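Local coordinates for protein glycerophosphodiester phosphodiesterase (Thermotoga maritima, PDB 1O1Z) that belongs to the glycerophosphodiester phosphodiesterase (GDPD) family and adopts a TIM-barrel fold, here with a bound sodium ion, at residues L138-E141 with K147-Y150; F134-L139 with E154-S159; N162-V167 with R192-K197; Q180-E185 with R216-G221. All blocks are in the same frame, centred on the assembly; numbering follows the deposited sequence. Where two conformers were deposited one is given.

Interaction 1: L138-E141 with K147-Y150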
# COMPACT_ATOMS: atom_id res chain seq x y z
N LEU A 138 10.10 8.65 8.52
CA LEU A 138 9.83 7.44 9.30
C LEU A 138 10.47 6.23 8.62
O LEU A 138 11.11 5.40 9.27
CB LEU A 138 8.33 7.23 9.47
CG LEU A 138 7.91 5.88 10.03
CD1 LEU A 138 8.42 5.73 11.45
CD2 LEU A 138 6.40 5.74 9.94
N LEU A 139 10.28 6.14 7.31
CA LEU A 139 10.81 4.99 6.57
C LEU A 139 12.33 5.01 6.63
O LEU A 139 12.96 3.99 6.92
CB LEU A 139 10.33 5.02 5.12
CG LEU A 139 8.81 4.87 4.98
CD1 LEU A 139 8.39 5.12 3.52
CD2 LEU A 139 8.33 3.51 5.46
N ASP A 140 12.93 6.16 6.37
CA ASP A 140 14.39 6.26 6.36
C ASP A 140 15.00 5.99 7.73
O ASP A 140 16.14 5.50 7.81
CB ASP A 140 14.87 7.60 5.88
CG ASP A 140 14.52 7.90 4.44
OD1 ASP A 140 14.32 6.98 3.63
OD2 ASP A 140 14.53 9.08 4.04
N GLU A 141 14.30 6.36 8.81
CA GLU A 141 14.81 6.19 10.15
C GLU A 141 14.62 4.80 10.72
O GLU A 141 15.49 4.30 11.45
CB GLU A 141 14.15 7.22 11.07
CG GLU A 141 14.55 8.64 10.76
CD GLU A 141 13.65 9.70 11.38
OE1 GLU A 141 12.84 9.34 12.27
OE2 GLU A 141 13.75 10.89 10.99
N LYS A 147 12.19 -3.70 2.62
CA LYS A 147 11.72 -3.07 1.39
C LYS A 147 10.72 -2.00 1.73
O LYS A 147 9.67 -2.29 2.31
CB LYS A 147 11.01 -4.06 0.47
CG LYS A 147 11.85 -5.19 0.04
CD LYS A 147 11.39 -5.82 -1.28
CE LYS A 147 9.99 -6.25 -1.31
NZ LYS A 147 9.72 -7.49 -0.56
N TYR A 148 11.03 -0.76 1.40
CA TYR A 148 10.09 0.29 1.59
C TYR A 148 9.96 1.15 0.38
O TYR A 148 10.86 1.22 -0.46
CB TYR A 148 10.36 1.12 2.82
CG TYR A 148 11.62 1.92 2.88
CD1 TYR A 148 11.73 3.17 2.25
CD2 TYR A 148 12.66 1.53 3.71
CE1 TYR A 148 12.88 3.96 2.40
CE2 TYR A 148 13.79 2.32 3.89
CZ TYR A 148 13.89 3.54 3.22
OH TYR A 148 15.02 4.29 3.43
N GLY A 149 8.79 1.78 0.34
CA GLY A 149 8.40 2.60 -0.75
C GLY A 149 7.88 3.93 -0.25
O GLY A 149 7.04 4.03 0.65
N TYR A 150 8.39 4.99 -0.86
CA TYR A 150 7.90 6.32 -0.56
C TYR A 150 6.56 6.54 -1.25
O TYR A 150 6.49 6.41 -2.46
CB TYR A 150 8.86 7.35 -1.10
CG TYR A 150 10.24 7.43 -0.48
CD1 TYR A 150 10.48 7.07 0.85
CD2 TYR A 150 11.29 7.98 -1.20
CE1 TYR A 150 11.75 7.26 1.42
CE2 TYR A 150 12.53 8.16 -0.65
CZ TYR A 150 12.76 7.77 0.64
OH TYR A 150 14.03 7.94 1.18
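Asp140 and Leu139 of helix 136-142 divide the contact with strand 148-151 between them, the first taking the hydroxyls of Tyr148 and Tyr150 and the second one face of the Tyr148 ring and the edge of the Tyr150 ring. Leu139 lies over the Tyr148 ring in a CH-pi contact: its CB sits 3.9 Å from the ring centroid of Tyr148, off-centre over one face, and the two side chains lie alongside, pointing opposite ways. Tyr148 has its CG between the backbone N and the carbonyl carbon (chi1 65°); this puts the ring against Leu139, with Tyr148 CE2 3.6 Å from the carbonyl O of Leu139. The CD1 branch of Leu139 reaches further, to the edge of the Tyr150 ring, 3.9 Å from CD1 of Tyr150, and also comes 3.4 Å from the carbonyl O of Gly149.

Beyond this apolar layer, OD1 of Asp140 accepts from both tyrosines. The bond from Tyr150 OH is short, 2.6 Å to Asp140 OD1, and uses the syn lone pair; the carboxylate and this ring are turned 68° apart. The bond from Tyr148 OH to the same OD1, 2.8 Å, is weak, and that hydroxyl has its stronger partner in Lys144 NZ. Arg166, from helix 160-170, forms a salt bridge with the other carboxylate oxygen, OD2.

The contact packs the helix of the beta-alpha-beta unit 129-133, 136-142, 148-151 against its second strand. With one firm and one weak hydroxyl bond on OD1 and a guanidinium group on OD2, the carboxylate probably stays ionised and is restricted in rotation.

Interaction 2: F134-L139 with E154-S159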
# COMPACT_ATOMS: atom_id res chain seq x y z
N PHE A 134 3.49 8.01 3.58
CA PHE A 134 3.76 9.38 3.16
C PHE A 134 4.79 10.08 4.10
O PHE A 134 5.29 11.16 3.78
CB PHE A 134 2.44 10.18 3.15
CG PHE A 134 1.49 9.80 2.03
CD1 PHE A 134 1.65 10.34 0.77
CD2 PHE A 134 0.48 8.89 2.24
CE1 PHE A 134 0.77 10.01 -0.27
CE2 PHE A 134 -0.37 8.52 1.20
CZ PHE A 134 -0.21 9.09 -0.06
N ASP A 135 5.08 9.43 5.24
CA ASP A 135 6.07 9.90 6.22
C ASP A 135 7.45 9.35 5.82
O ASP A 135 7.86 8.27 6.24
CB ASP A 135 5.63 9.41 7.58
CG ASP A 135 6.39 10.00 8.73
OD1 ASP A 135 7.51 10.55 8.55
OD2 ASP A 135 5.89 9.93 9.91
N LEU A 136 8.12 10.09 4.95
CA LEU A 136 9.33 9.58 4.35
C LEU A 136 10.45 9.45 5.40
O LEU A 136 11.24 8.51 5.35
CB LEU A 136 9.77 10.47 3.18
CG LEU A 136 8.65 10.71 2.15
CD1 LEU A 136 9.29 11.46 0.99
CD2 LEU A 136 7.98 9.46 1.70
N ASP A 137 10.50 10.37 6.35
CA ASP A 137 11.51 10.30 7.41
C ASP A 137 11.33 9.03 8.23
O ASP A 137 12.31 8.43 8.66
CB ASP A 137 11.48 11.48 8.35
CG ASP A 137 11.85 12.80 7.71
OD1 ASP A 137 12.31 12.86 6.54
OD2 ASP A 137 11.73 13.86 8.37
N LEU A 138 10.10 8.65 8.52
CA LEU A 138 9.83 7.44 9.30
C LEU A 138 10.47 6.23 8.62
O LEU A 138 11.11 5.40 9.27
CB LEU A 138 8.33 7.23 9.47
CG LEU A 138 7.91 5.88 10.03
CD1 LEU A 138 8.42 5.73 11.45
CD2 LEU A 138 6.40 5.74 9.94
N LEU A 139 10.28 6.14 7.31
CA LEU A 139 10.81 4.99 6.57
C LEU A 139 12.33 5.01 6.63
O LEU A 139 12.96 3.99 6.92
CB LEU A 139 10.33 5.02 5.12
CG LEU A 139 8.81 4.87 4.98
CD1 LEU A 139 8.39 5.12 3.52
CD2 LEU A 139 8.33 3.51 5.46
N GLU A 154 1.52 15.95 -2.89
CA GLU A 154 1.87 17.24 -3.48
C GLU A 154 2.98 17.96 -2.71
O GLU A 154 3.72 18.76 -3.29
CB GLU A 154 0.64 18.15 -3.60
N GLU A 155 3.07 17.69 -1.42
CA GLU A 155 3.94 18.44 -0.52
C GLU A 155 5.17 17.68 -0.02
O GLU A 155 6.23 18.28 0.14
CB GLU A 155 3.12 18.90 0.69
CG GLU A 155 1.98 19.86 0.34
N ASN A 156 5.04 16.38 0.23
CA ASN A 156 6.01 15.71 1.09
C ASN A 156 7.41 15.59 0.50
O ASN A 156 8.39 15.54 1.24
CB ASN A 156 5.47 14.36 1.62
CG ASN A 156 5.35 13.28 0.56
OD1 ASN A 156 5.38 13.54 -0.66
ND2 ASN A 156 5.16 12.06 1.01
N TYR A 157 7.52 15.60 -0.83
CA TYR A 157 8.81 15.41 -1.50
C TYR A 157 9.67 16.68 -1.52
O TYR A 157 10.83 16.65 -1.96
CB TYR A 157 8.61 14.85 -2.93
CG TYR A 157 7.89 15.75 -3.90
CD1 TYR A 157 8.61 16.55 -4.78
CD2 TYR A 157 6.51 15.80 -3.94
CE1 TYR A 157 7.96 17.37 -5.67
CE2 TYR A 157 5.85 16.64 -4.81
CZ TYR A 157 6.59 17.42 -5.69
OH TYR A 157 5.94 18.25 -6.57
N GLY A 158 9.09 17.79 -1.05
CA GLY A 158 9.74 19.09 -1.07
C GLY A 158 9.88 19.55 -2.52
O GLY A 158 8.90 19.65 -3.23
N SER A 159 11.10 19.76 -2.96
CA SER A 159 11.34 20.09 -4.37
C SER A 159 11.73 18.82 -5.12
O SER A 159 12.19 17.86 -4.48
CB SER A 159 12.46 21.07 -4.45
OG SER A 159 13.71 20.50 -4.12
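Asn156 reaches from the 154-159 loop to the carbonyl O of Phe134, just ahead of helix 136-142. Its ND2 lies 2.9 Å from Phe134 O, and the N-H points almost straight at the acceptor (166°). The donor lies in the carbonyl plane, on a lone pair, and the oxygen in turn lies in the plane of the amide. Carbon atoms flank the amide nitrogen: ND2 of Asn156 is 3.9 Å from CD1 of Phe134, at the ring edge, and 3.9 Å from CD2 of Leu136, whose side chain crosses that of Asn156 at about a right angle.

In the TIM barrel this joins two loops that each lead from a strand into a helix, from strand 129-133 into helix 136-142 and from strand 148-151 into helix 160-170. Asn156 ND2 has a still stronger partner in the backbone O of Leu151, so the same nitrogen links the end of strand 148-151 to the start of the 134-139 segment.

Further out, a type I beta turn from Glu155 to Gly158 carries Asn156, with Gly158 N 3.1 Å from Glu155 O, and Asp153 OD1 accepts from the backbone N of Asn156. Across the contact Asp135 is the N-cap of helix 136-142: Leu138 N meets its OD1 at 3.2 Å, from above the carboxylate plane.

Interaction 3: N162-V167 with R192-K197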
# COMPACT_ATOMS: atom_id res chain seq x y z
N ASN A 162 15.34 18.01 -4.36
CA ASN A 162 15.55 17.42 -3.06
C ASN A 162 15.08 15.98 -3.04
O ASN A 162 15.68 15.13 -2.39
CB ASN A 162 14.82 18.23 -1.99
CG ASN A 162 15.51 19.58 -1.68
OD1 ASN A 162 16.69 19.79 -1.98
ND2 ASN A 162 14.75 20.49 -1.08
N PHE A 163 14.01 15.69 -3.77
CA PHE A 163 13.51 14.33 -3.83
C PHE A 163 14.50 13.41 -4.54
O PHE A 163 14.76 12.31 -4.09
CB PHE A 163 12.16 14.27 -4.50
CG PHE A 163 11.49 12.96 -4.32
CD1 PHE A 163 11.23 12.45 -3.05
CD2 PHE A 163 11.14 12.23 -5.40
CE1 PHE A 163 10.62 11.22 -2.91
CE2 PHE A 163 10.52 11.00 -5.26
CZ PHE A 163 10.29 10.50 -4.03
N VAL A 164 15.06 13.88 -5.65
CA VAL A 164 16.08 13.10 -6.34
C VAL A 164 17.27 12.82 -5.42
O VAL A 164 17.78 11.71 -5.36
CB VAL A 164 16.53 13.81 -7.63
CG1 VAL A 164 17.76 13.14 -8.25
CG2 VAL A 164 15.36 13.89 -8.62
N GLU A 165 17.70 13.83 -4.65
CA GLU A 165 18.80 13.68 -3.71
C GLU A 165 18.46 12.61 -2.66
O GLU A 165 19.27 11.77 -2.34
CB GLU A 165 19.11 15.02 -3.04
CG GLU A 165 19.73 16.07 -3.94
CD GLU A 165 19.79 17.46 -3.31
OE1 GLU A 165 19.37 17.63 -2.13
OE2 GLU A 165 20.27 18.39 -3.99
N ARG A 166 17.23 12.66 -2.15
CA ARG A 166 16.80 11.71 -1.13
C ARG A 166 16.79 10.28 -1.63
O ARG A 166 17.23 9.37 -0.97
CB ARG A 166 15.41 12.09 -0.66
CG ARG A 166 14.94 11.30 0.51
CD ARG A 166 13.55 11.74 0.96
NE ARG A 166 13.40 11.28 2.30
CZ ARG A 166 13.05 11.99 3.36
NH1 ARG A 166 12.67 13.28 3.34
NH2 ARG A 166 13.05 11.35 4.48
N VAL A 167 16.24 10.09 -2.82
CA VAL A 167 16.13 8.76 -3.39
C VAL A 167 17.53 8.18 -3.65
O VAL A 167 17.78 7.01 -3.37
CB VAL A 167 15.26 8.78 -4.66
CG1 VAL A 167 15.29 7.43 -5.38
CG2 VAL A 167 13.85 9.14 -4.30
N ARG A 192 11.97 7.67 -14.95
CA ARG A 192 12.78 6.78 -15.78
C ARG A 192 14.19 6.63 -15.23
O ARG A 192 14.77 5.56 -15.28
CB ARG A 192 12.84 7.26 -17.23
CG ARG A 192 11.58 7.07 -17.99
CD ARG A 192 11.65 7.67 -19.36
NE ARG A 192 10.45 7.39 -20.12
CZ ARG A 192 10.20 7.90 -21.31
NH1 ARG A 192 11.09 8.73 -21.87
NH2 ARG A 192 9.08 7.58 -21.94
N SER A 193 14.75 7.73 -14.73
CA SER A 193 16.12 7.71 -14.18
C SER A 193 16.17 6.82 -12.95
O SER A 193 17.12 6.04 -12.79
CB SER A 193 16.63 9.13 -13.85
OG SER A 193 16.12 9.64 -12.62
N PHE A 194 15.14 6.91 -12.12
CA PHE A 194 15.05 6.08 -10.91
C PHE A 194 14.96 4.58 -11.31
O PHE A 194 15.61 3.71 -10.73
CB PHE A 194 13.81 6.47 -10.09
CG PHE A 194 13.86 7.85 -9.41
CD1 PHE A 194 15.06 8.42 -9.03
CD2 PHE A 194 12.68 8.52 -9.12
CE1 PHE A 194 15.10 9.67 -8.38
CE2 PHE A 194 12.70 9.75 -8.46
CZ PHE A 194 13.91 10.33 -8.09
N ARG A 195 14.13 4.28 -12.29
CA ARG A 195 13.90 2.90 -12.71
C ARG A 195 15.18 2.29 -13.29
O ARG A 195 15.45 1.10 -13.07
CB ARG A 195 12.78 2.87 -13.73
CG ARG A 195 12.11 1.60 -13.88
CD ARG A 195 10.73 1.79 -14.45
NE ARG A 195 10.13 0.52 -14.69
CZ ARG A 195 9.64 0.13 -15.86
NH1 ARG A 195 9.70 0.92 -16.94
NH2 ARG A 195 9.06 -1.06 -15.95
N LYS A 196 15.95 3.10 -14.00
CA LYS A 196 17.22 2.66 -14.59
C LYS A 196 18.20 2.21 -13.51
O LYS A 196 19.02 1.31 -13.73
CB LYS A 196 17.82 3.78 -15.45
CG LYS A 196 19.07 3.40 -16.22
CD LYS A 196 19.52 4.54 -17.15
N LYS A 197 18.10 2.83 -12.33
CA LYS A 197 18.85 2.41 -11.14
C LYS A 197 18.29 1.20 -10.39
O LYS A 197 18.93 0.73 -9.44
CB LYS A 197 18.96 3.56 -10.15
CG LYS A 197 19.90 4.65 -10.52
CD LYS A 197 20.14 5.56 -9.32
CE LYS A 197 21.19 5.00 -8.36
NZ LYS A 197 21.26 5.78 -7.08
O HOH W 1 18.74 5.54 -5.67
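Apolar packing carries most of this contact, with Phe194 of helix 185-196 pushed against Val167, Val164 and Phe163 of helix 160-170. The two helices are neighbours on the outside of the TIM barrel and run nearly parallel, their short segments 7° apart in direction and 11.7 Å apart at closest approach. Val167 lies over one face of the Phe194 ring in a CH-pi contact, its CG1 4.0 Å from the ring centroid and displaced toward the rim. This branch is trans to the backbone N (chi1 172°), which turns it onto the ring. Around the end of the same ring, CG2 of Val164 meets CZ of Phe194 at 3.9 Å, while CE2 of Phe163 lies 4.1 Å from CE2 of Phe194; the Phe163 and Val164 side chains both approach at a slant. Leu175 of strand 174-178 touches Phe163, Val167 and Phe194 from the barrel side.

The polar link is a water. It donates to Val167 O at 2.9 Å and accepts from Lys197 NZ, also 2.9 Å away; that ammonium group forms a salt bridge with Glu168 as well.

No direct hydrogen bond joins the segments, so the contact depends on apolar burial and CH-pi packing round one aromatic ring, supplemented by the water bridge.

Interaction 4: Q180-E185 with R216-G221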
# COMPACT_ATOMS: atom_id res chain seq x y z
N GLN A 180 -1.29 10.63 -11.95
CA GLN A 180 -1.29 11.96 -12.50
C GLN A 180 0.12 12.53 -12.67
O GLN A 180 0.32 13.48 -13.44
CB GLN A 180 -2.14 12.89 -11.64
CG GLN A 180 -3.64 12.51 -11.61
CD GLN A 180 -4.04 11.61 -10.46
OE1 GLN A 180 -3.21 10.95 -9.84
NE2 GLN A 180 -5.35 11.59 -10.17
N ALA A 181 1.10 11.95 -11.97
CA ALA A 181 2.50 12.35 -12.13
C ALA A 181 2.98 12.21 -13.57
O ALA A 181 3.80 12.99 -14.03
CB ALA A 181 3.41 11.57 -11.21
N PHE A 182 2.42 11.26 -14.31
CA PHE A 182 2.83 10.98 -15.68
C PHE A 182 2.35 11.99 -16.74
O PHE A 182 2.70 11.87 -17.91
CB PHE A 182 2.44 9.54 -16.05
CG PHE A 182 3.21 8.53 -15.30
CD1 PHE A 182 4.44 8.08 -15.77
CD2 PHE A 182 2.74 8.07 -14.08
CE1 PHE A 182 5.17 7.15 -15.03
CE2 PHE A 182 3.47 7.15 -13.35
CZ PHE A 182 4.68 6.70 -13.82
N GLU A 183 1.60 12.99 -16.31
CA GLU A 183 1.15 14.09 -17.16
C GLU A 183 2.26 15.10 -17.48
O GLU A 183 2.14 15.86 -18.43
CB GLU A 183 -0.03 14.81 -16.50
CG GLU A 183 -1.26 13.93 -16.30
CD GLU A 183 -2.34 14.58 -15.43
OE1 GLU A 183 -2.17 15.75 -15.01
OE2 GLU A 183 -3.35 13.91 -15.14
N LEU A 184 3.34 15.10 -16.69
CA LEU A 184 4.45 16.05 -16.87
C LEU A 184 5.67 15.32 -17.41
O LEU A 184 6.13 14.36 -16.81
CB LEU A 184 4.81 16.71 -15.53
CG LEU A 184 3.78 17.69 -14.97
CD1 LEU A 184 4.20 18.18 -13.57
CD2 LEU A 184 3.56 18.86 -15.90
N GLU A 185 6.19 15.80 -18.54
CA GLU A 185 7.31 15.14 -19.19
C GLU A 185 8.56 15.10 -18.31
O GLU A 185 9.29 14.11 -18.33
CB GLU A 185 7.61 15.75 -20.57
CG GLU A 185 6.55 15.45 -21.63
CD GLU A 185 7.11 15.46 -23.05
OE1 GLU A 185 7.31 16.56 -23.61
OE2 GLU A 185 7.34 14.37 -23.61
N ARG A 216 1.84 2.11 -18.99
CA ARG A 216 2.31 0.86 -18.40
C ARG A 216 3.74 0.47 -18.74
O ARG A 216 4.36 -0.24 -17.96
CB ARG A 216 1.37 -0.30 -18.64
CG ARG A 216 1.12 -0.57 -20.03
CD ARG A 216 0.18 -1.76 -20.19
NE ARG A 216 0.79 -2.97 -19.64
CZ ARG A 216 0.13 -4.10 -19.41
NH1 ARG A 216 -1.17 -4.17 -19.67
NH2 ARG A 216 0.76 -5.16 -18.93
N ARG A 217 4.28 1.01 -19.83
CA ARG A 217 5.68 0.81 -20.16
C ARG A 217 6.61 1.49 -19.16
O ARG A 217 7.80 1.16 -19.12
CB ARG A 217 5.99 1.35 -21.57
N GLU A 218 6.07 2.43 -18.38
CA GLU A 218 6.85 3.24 -17.43
C GLU A 218 6.83 2.72 -16.01
O GLU A 218 7.50 3.28 -15.14
CB GLU A 218 6.29 4.66 -17.39
CG GLU A 218 6.18 5.35 -18.74
CD GLU A 218 7.53 5.56 -19.38
OE1 GLU A 218 8.46 5.98 -18.66
OE2 GLU A 218 7.68 5.31 -20.60
N ILE A 219 6.03 1.68 -15.74
CA ILE A 219 5.79 1.27 -14.38
C ILE A 219 6.05 -0.22 -14.18
O ILE A 219 5.98 -1.03 -15.11
CB ILE A 219 4.34 1.58 -13.92
CG1 ILE A 219 3.31 0.70 -14.63
CG2 ILE A 219 4.02 3.07 -14.12
CD1 ILE A 219 1.87 0.90 -14.20
N ASP A 220 6.30 -0.55 -12.92
CA ASP A 220 6.51 -1.93 -12.50
C ASP A 220 5.29 -2.55 -11.80
O ASP A 220 5.18 -3.77 -11.71
CB ASP A 220 7.69 -1.99 -11.56
CG ASP A 220 8.95 -1.55 -12.24
OD1 ASP A 220 9.45 -0.43 -11.94
OD2 ASP A 220 9.45 -2.26 -13.17
N GLY A 221 4.39 -1.70 -11.30
CA GLY A 221 3.25 -2.14 -10.54
C GLY A 221 2.14 -1.13 -10.51
O GLY A 221 2.34 0.07 -10.71
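Phe182 reaches from one loop of the TIM barrel to another, placing the far end of its ring against Glu218 and Ile219. Segment 180-185 follows strand 174-178 and includes a 3-10 segment, 180-183, just before helix 185-196; segment 216-221 runs from helix 209-215 into strand 221-224. The backbones stay well apart, with the CA atoms of Phe182 and Glu218, the nearest pair, 8.9 Å from each other, so a single aromatic side chain makes the whole connection.

The close-packed part is the outer rim of that ring, which meets both residues. CE1 of Phe182 approaches CB of Glu218 to 3.6 Å, and the adjacent ring atom, CZ of Phe182, comes 3.7 Å from CG2 of Ile219; in both pairs the side chains meet at a slant. Ile219 has CG1 between its backbone N and carbonyl carbon (chi1 69°), while CG2 is the branch turned to the ring. Val203 of strand 200-204 touches both Phe182 and Ile219, and Leu191 and Ile215 also touch Phe182, so apolar side chains from this strand and from helices 185-196 and 209-215 add to the packing of the phenylalanine.

The looser side is the polar end of Glu218, a partly exposed residue. Beyond the CB that meets the ring, the glutamate chain bends at chi2 (-64°) and leads away from Phe182, its carboxylate plane standing 61° from that of the ring. There OE1 of Glu218 forms a salt bridge with NE of Arg192 from helix 185-196.

How the interactions relate
Interactions 1 and 3 are buried and lie on helices packed against a strand or against each other, whereas 2 and 4 lie largely on loops and are only partly buried. Interactions 1 and 2 both use helix 136-142, and Tyr150 CD1 of the first packs 3.6 Å from Leu136 CD2 of the second. Arg166, in segment 162-167, ties both to interaction 3 through salt bridges to Asp140 and Asp137. Interactions 3 and 4 alternate along the chain and meet in a probable hydrogen bond from Arg195 NH1 to Arg217 O. Interaction 1 combines a carboxylate with aromatic hydroxyls, interaction 2 depends on an amide-to-carbonyl bond, and interactions 3 and 4 are built round one phenylalanine each.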